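Endo-1,4-beta-xylanase (PDB 1H12) hydrolyses internal beta-1,4-xylosidic linkages of xylan as a cold-adapted member of glycoside hydrolase family 8, and may also act on related beta-1,4-glucans. Local coordinates at residues Ser372-Asp377 / Ser384-Ala389; Gln30-Ser35 / Glu367-Ser372. All coordinates share one frame; numbering follows the deposited sequence.

Overall arrangement
Both contacts form on the same side of the chain's centre, their centres about 10 Å apart, and meet at Ser372, where the turn after helix 358-369 runs into the loop before helix 379-392. Interaction 1 is the more deeply placed: the loop 372-377 lies on a buried tyrosine of helix 379-392, and the packing is apolar. Interaction 2 is nearer the surface and links the end of helix 358-369 to helix 29-40, distant in sequence, through a lysine cation, an indole face and a water. The two touch directly, since Tyr386 of interaction 1 packs against Phe368 and Lys32 of interaction 2, and bound xylose lies near both Pro374 and Leu371.

Interaction 1: residues Ser372-Asp377 / Ser384-Ala389; sequences SQPTGD and SLYMLA
Pro374 and Gln373 lie over one face of the Tyr386 ring, which helix 379-392 extends toward the loop 372-377. A chi1 of -176°, which sets Tyr386 CG opposite the backbone N, carries the ring out from the helix so that one face lies against these two residues. At its root, Tyr386 CB packs 3.8 Å from Pro374 CD. The same proline carbon comes closest at Tyr386 CG, 3.6 Å away, and makes a CH-pi contact 24° off the ring normal. Farther along, Tyr386 CD1 and CE1 meet the glutamine aliphatic chain, with Gln373 CG 3.9 Å from CE1. The outer half of the ring lies under the glutamine backbone: Gln373 CA forms a second CH-pi contact, 4.2 Å from the ring centroid. At the tip, Tyr386 OH approaches Ser372 C at 4.4 Å. Gln373 itself crosses the tyrosine nearly at right angles and carries its amide past the ring to helix 29-40, where NE2 bonds Thr36 O and OE1 accepts from Asn39. Phe368 of helix 358-369 packs against the opposite face of Tyr386, so the ring is held between that helix and the loop. Pro374 also touches Glu342, a residue of the xylose pocket on helix 342-351, placing the loop beside the pocket and among helices 29-40, 342-351, 358-369 and 379-392 of the helical barrel characteristic of this family.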
loop_
_atom_site.group_PDB
_atom_site.type_symbol
_atom_site.label_atom_id
_atom_site.label_comp_id
_atom_site.label_asym_id
_atom_site.label_seq_id
_atom_site.Cartn_x
_atom_site.Cartn_y
_atom_site.Cartn_z
ATOM N N SER A 372 -17.494 -11.067 1.293
ATOM C CA SER A 372 -17.000 -11.862 0.166
ATOM C C SER A 372 -15.905 -11.060 -0.565
ATOM O O SER A 372 -15.861 -9.822 -0.567
ATOM C CB SER A 372 -18.183 -12.012 -0.824
ATOM O OG SER A 372 -19.284 -12.745 -0.305
ATOM N N GLN A 373 -15.065 -11.790 -1.279
ATOM C CA GLN A 373 -13.977 -11.162 -2.015
ATOM C C GLN A 373 -14.553 -10.216 -3.049
ATOM O O GLN A 373 -15.529 -10.569 -3.701
ATOM C CB GLN A 373 -13.122 -12.251 -2.669
ATOM C CG GLN A 373 -11.930 -11.701 -3.400
ATOM C CD GLN A 373 -10.962 -12.747 -3.850
ATOM O OE1 GLN A 373 -11.257 -13.963 -3.732
ATOM N NE2 GLN A 373 -9.785 -12.341 -4.312
ATOM N N PRO A 374 -13.958 -9.051 -3.248
ATOM C CA PRO A 374 -14.514 -8.106 -4.211
ATOM C C PRO A 374 -14.691 -8.616 -5.620
ATOM O O PRO A 374 -13.823 -9.323 -6.178
ATOM C CB PRO A 374 -13.524 -6.941 -4.169
ATOM C CG PRO A 374 -13.057 -6.963 -2.783
ATOM C CD PRO A 374 -12.876 -8.447 -2.449
ATOM N N THR A 375 -15.823 -8.234 -6.218
ATOM C CA THR A 375 -16.167 -8.497 -7.603
ATOM C C THR A 375 -16.720 -7.198 -8.206
ATOM O O THR A 375 -16.879 -6.194 -7.514
ATOM C CB THR A 375 -17.219 -9.612 -7.738
ATOM O OG1 THR A 375 -18.408 -9.209 -7.034
ATOM C CG2 THR A 375 -16.704 -10.899 -7.113
ATOM N N GLY A 376 -17.031 -7.232 -9.480
ATOM C CA GLY A 376 -17.644 -6.106 -10.098
ATOM C C GLY A 376 -16.706 -4.977 -10.458
ATOM O O GLY A 376 -15.471 -5.091 -10.487
ATOM N N ASP A 377 -17.302 -3.838 -10.782
ATOM C CA ASP A 377 -16.593 -2.765 -11.453
ATOM C C ASP A 377 -15.640 -2.007 -10.565
ATOM O O ASP A 377 -14.776 -1.283 -11.103
ATOM C CB ASP A 377 -17.608 -1.737 -12.017
ATOM C CG ASP A 377 -18.417 -2.254 -13.172
ATOM O OD1 ASP A 377 -18.012 -3.231 -13.863
ATOM O OD2 ASP A 377 -19.441 -1.591 -13.487
ATOM N N SER A 384 -7.539 -5.171 -4.424
ATOM C CA SER A 384 -6.117 -5.124 -4.162
ATOM C C SER A 384 -5.851 -5.001 -2.655
ATOM O O SER A 384 -4.969 -5.663 -2.106
ATOM C CB SER A 384 -5.495 -3.954 -4.883
ATOM O OG SER A 384 -5.462 -4.105 -6.287
ATOM N N LEU A 385 -6.595 -4.120 -1.987
ATOM C CA LEU A 385 -6.444 -3.982 -0.548
ATOM C C LEU A 385 -6.924 -5.196 0.189
ATOM O O LEU A 385 -6.342 -5.569 1.219
ATOM C CB LEU A 385 -7.169 -2.742 -0.035
ATOM C CG LEU A 385 -6.531 -1.416 -0.421
ATOM C CD1 LEU A 385 -7.370 -0.242 0.134
ATOM C CD2 LEU A 385 -5.129 -1.301 0.032
ATOM N N TYR A 386 -8.000 -5.824 -0.278
ATOM C CA TYR A 386 -8.513 -7.037 0.337
ATOM C C TYR A 386 -7.425 -8.129 0.351
ATOM O O TYR A 386 -7.207 -8.798 1.362
ATOM C CB TYR A 386 -9.759 -7.480 -0.446
ATOM C CG TYR A 386 -10.458 -8.696 0.157
ATOM C CD1 TYR A 386 -10.145 -9.970 -0.230
ATOM C CD2 TYR A 386 -11.433 -8.559 1.133
ATOM C CE1 TYR A 386 -10.753 -11.091 0.294
ATOM C CE2 TYR A 386 -12.050 -9.673 1.678
ATOM C CZ TYR A 386 -11.701 -10.935 1.264
ATOM O OH TYR A 386 -12.312 -12.048 1.775
ATOM N N MET A 387 -6.728 -8.286 -0.767
ATOM C CA MET A 387 -5.629 -9.262 -0.859
ATOM C C MET A 387 -4.530 -8.944 0.129
ATOM O O MET A 387 -4.092 -9.816 0.882
ATOM C CB MET A 387 -5.098 -9.270 -2.311
ATOM C CG MET A 387 -3.951 -10.219 -2.550
ATOM S SD MET A 387 -4.360 -11.965 -2.650
ATOM C CE MET A 387 -3.997 -12.590 -0.986
ATOM N N LEU A 388 -4.066 -7.695 0.158
ATOM C CA LEU A 388 -3.014 -7.338 1.102
ATOM C C LEU A 388 -3.452 -7.574 2.545
ATOM O O LEU A 388 -2.683 -8.116 3.340
ATOM C CB LEU A 388 -2.596 -5.875 0.906
ATOM C CG LEU A 388 -1.882 -5.561 -0.387
ATOM C CD1 LEU A 388 -1.693 -4.051 -0.484
ATOM C CD2 LEU A 388 -0.555 -6.242 -0.477
ATOM N N ALA A 389 -4.674 -7.189 2.870
ATOM C CA ALA A 389 -5.151 -7.353 4.232
ATOM C C ALA A 389 -5.223 -8.853 4.625
ATOM O O ALA A 389 -4.911 -9.219 5.747
ATOM C CB ALA A 389 -6.502 -6.727 4.385
#

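Interaction 2: residues Gln30-Ser35 / Glu367-Ser372; sequences QQKVNS and EFWSLS
Lys32 and Trp369 form a cation-pi contact that joins helix 29-40 to the C-terminal end of helix 358-369, two elements far apart in sequence within the helical barrel of this family. The lysine chain is fully extended and runs along the indole in the direction opposite to that of the tryptophan side chain. Its CD lies over the six-membered ring, 3.6 Å from Trp369 CZ2, in a CH-pi contact. Farther out, Lys32 NZ stands 3.6 Å from the centroid of the five-membered ring and only 8° off its normal, squarely over the face. The indole is placed for this by a CG anti to the backbone N (chi1 -162°), which brings the ring toward helix 29-40 although CB does not point there. Lys32 NZ also comes within 2.6 Å of Trp369 O, and it donates to a water at 3.1 Å that is within bonding distance of both Phe368 O (2.8 Å) and Leu371 O (2.7 Å), which compete with other acceptors for its protons. Phe365 also meets the indole, its ring plane about 25° from that of Trp369, while Tyr386 touches the lysine chain. An alanine in place of Trp369 removes the aromatic surface against Lys32 CD and NZ, and the ammonium group, left without its pi partner, would probably be freer to swing. The nearby Trp369 carbonyl oxygen, the water-linked carbonyls of Phe368 and Leu371 and the electron-rich indole face are likely to favour the protonated form of Lys32, so that one cation ties two helices together close to solvent.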
loop_
_atom_site.group_PDB
_atom_site.type_symbol
_atom_site.label_atom_id
_atom_site.label_comp_id
_atom_site.label_asym_id
_atom_site.label_seq_id
_atom_site.Cartn_x
_atom_site.Cartn_y
_atom_site.Cartn_z
ATOM N N GLN A 30 -5.885 -20.165 6.497
ATOM C CA GLN A 30 -4.970 -20.274 5.372
ATOM C C GLN A 30 -5.720 -20.613 4.078
ATOM O O GLN A 30 -5.368 -20.130 2.992
ATOM C CB GLN A 30 -3.803 -21.231 5.675
ATOM C CG GLN A 30 -3.025 -20.897 6.892
ATOM C CD GLN A 30 -2.398 -19.461 6.880
ATOM O OE1 GLN A 30 -2.393 -18.630 8.010
ATOM N NE2 GLN A 30 -1.836 -19.158 5.727
ATOM N N GLN A 31 -6.758 -21.450 4.146
ATOM C CA GLN A 31 -7.556 -21.747 2.957
ATOM C C GLN A 31 -8.172 -20.463 2.404
ATOM O O GLN A 31 -8.214 -20.282 1.188
ATOM C CB GLN A 31 -8.676 -22.812 3.196
ATOM N N LYS A 32 -8.660 -19.596 3.273
ATOM C CA LYS A 32 -9.285 -18.350 2.821
ATOM C C LYS A 32 -8.237 -17.442 2.159
ATOM O O LYS A 32 -8.532 -16.821 1.111
ATOM C CB LYS A 32 -9.953 -17.634 3.981
ATOM C CG LYS A 32 -10.742 -16.444 3.571
ATOM C CD LYS A 32 -11.710 -16.016 4.664
ATOM C CE LYS A 32 -12.384 -14.771 4.331
ATOM N NZ LYS A 32 -13.456 -14.488 5.271
ATOM N N VAL A 33 -7.052 -17.361 2.742
ATOM C CA VAL A 33 -5.964 -16.579 2.128
ATOM C C VAL A 33 -5.628 -17.135 0.750
ATOM O O VAL A 33 -5.488 -16.399 -0.215
ATOM C CB VAL A 33 -4.721 -16.646 3.017
ATOM C CG1 VAL A 33 -3.562 -15.951 2.361
ATOM C CG2 VAL A 33 -4.996 -15.974 4.381
ATOM N N ASN A 34 -5.469 -18.441 0.671
ATOM C CA ASN A 34 -5.118 -19.082 -0.574
ATOM C C ASN A 34 -6.187 -18.909 -1.648
ATOM O O ASN A 34 -5.854 -18.630 -2.809
ATOM C CB ASN A 34 -4.888 -20.604 -0.339
ATOM C CG ASN A 34 -3.708 -20.901 0.551
ATOM O OD1 ASN A 34 -2.884 -20.065 0.822
ATOM N ND2 ASN A 34 -3.627 -22.166 0.997
ATOM N N SER A 35 -7.443 -19.059 -1.260
ATOM C CA SER A 35 -8.489 -18.851 -2.285
ATOM C C SER A 35 -8.578 -17.391 -2.735
ATOM O O SER A 35 -8.928 -17.133 -3.867
ATOM C CB SER A 35 -9.872 -19.323 -1.755
ATOM O OG SER A 35 -10.306 -18.550 -0.676
ATOM N N GLU A 367 -16.315 -7.221 10.468
ATOM C CA GLU A 367 -16.833 -6.559 9.279
ATOM C C GLU A 367 -15.977 -6.889 8.065
ATOM O O GLU A 367 -16.500 -6.904 6.942
ATOM C CB GLU A 367 -16.939 -5.064 9.455
ATOM C CG GLU A 367 -18.067 -4.739 10.406
ATOM C CD GLU A 367 -18.299 -3.285 10.606
ATOM O OE1 GLU A 367 -17.783 -2.519 9.732
ATOM O OE2 GLU A 367 -19.057 -2.927 11.607
ATOM N N PHE A 368 -14.688 -7.079 8.251
ATOM C CA PHE A 368 -13.800 -7.501 7.153
ATOM C C PHE A 368 -13.937 -8.996 6.842
ATOM O O PHE A 368 -14.063 -9.384 5.701
ATOM C CB PHE A 368 -12.354 -7.166 7.505
ATOM C CG PHE A 368 -11.331 -7.818 6.628
ATOM C CD1 PHE A 368 -11.139 -7.442 5.307
ATOM C CD2 PHE A 368 -10.561 -8.834 7.096
ATOM C CE1 PHE A 368 -10.250 -8.023 4.473
ATOM C CE2 PHE A 368 -9.647 -9.461 6.255
ATOM C CZ PHE A 368 -9.485 -9.049 4.959
ATOM N N TRP A 369 -13.908 -9.820 7.866
ATOM C CA TRP A 369 -13.860 -11.251 7.685
ATOM C C TRP A 369 -15.173 -11.810 7.124
ATOM O O TRP A 369 -15.158 -12.866 6.462
ATOM C CB TRP A 369 -13.524 -11.944 9.009
ATOM C CG TRP A 369 -13.040 -13.371 8.887
ATOM C CD1 TRP A 369 -13.730 -14.491 9.160
ATOM C CD2 TRP A 369 -11.775 -13.781 8.405
ATOM N NE1 TRP A 369 -12.948 -15.587 8.903
ATOM C CE2 TRP A 369 -11.753 -15.177 8.423
ATOM C CE3 TRP A 369 -10.647 -13.092 7.925
ATOM C CZ2 TRP A 369 -10.656 -15.900 8.094
ATOM C CZ3 TRP A 369 -9.553 -13.800 7.582
ATOM C CH2 TRP A 369 -9.559 -15.217 7.621
ATOM N N SER A 370 -16.270 -11.106 7.325
ATOM C CA SER A 370 -17.540 -11.550 6.796
ATOM C C SER A 370 -17.748 -11.195 5.356
ATOM O O SER A 370 -18.680 -11.681 4.727
ATOM C CB SER A 370 -18.666 -10.962 7.630
ATOM O OG SER A 370 -18.767 -9.572 7.403
ATOM N N LEU A 371 -16.869 -10.386 4.767
ATOM C CA LEU A 371 -17.048 -9.981 3.382
ATOM C C LEU A 371 -16.785 -11.111 2.414
ATOM O O LEU A 371 -15.933 -11.948 2.656
ATOM C CB LEU A 371 -16.004 -8.914 3.023
ATOM C CG LEU A 371 -16.158 -7.575 3.784
ATOM C CD1 LEU A 371 -14.923 -6.740 3.490
ATOM C CD2 LEU A 371 -17.436 -6.852 3.374
ATOM N N SER A 372 -17.494 -11.067 1.293
ATOM C CA SER A 372 -17.000 -11.862 0.166
ATOM C C SER A 372 -15.905 -11.060 -0.565
ATOM O O SER A 372 -15.861 -9.822 -0.567
ATOM C CB SER A 372 -18.183 -12.012 -0.824
ATOM O OG SER A 372 -19.284 -12.745 -0.305
HETATM O O HOH W 1 -13.659 -11.661 4.071
#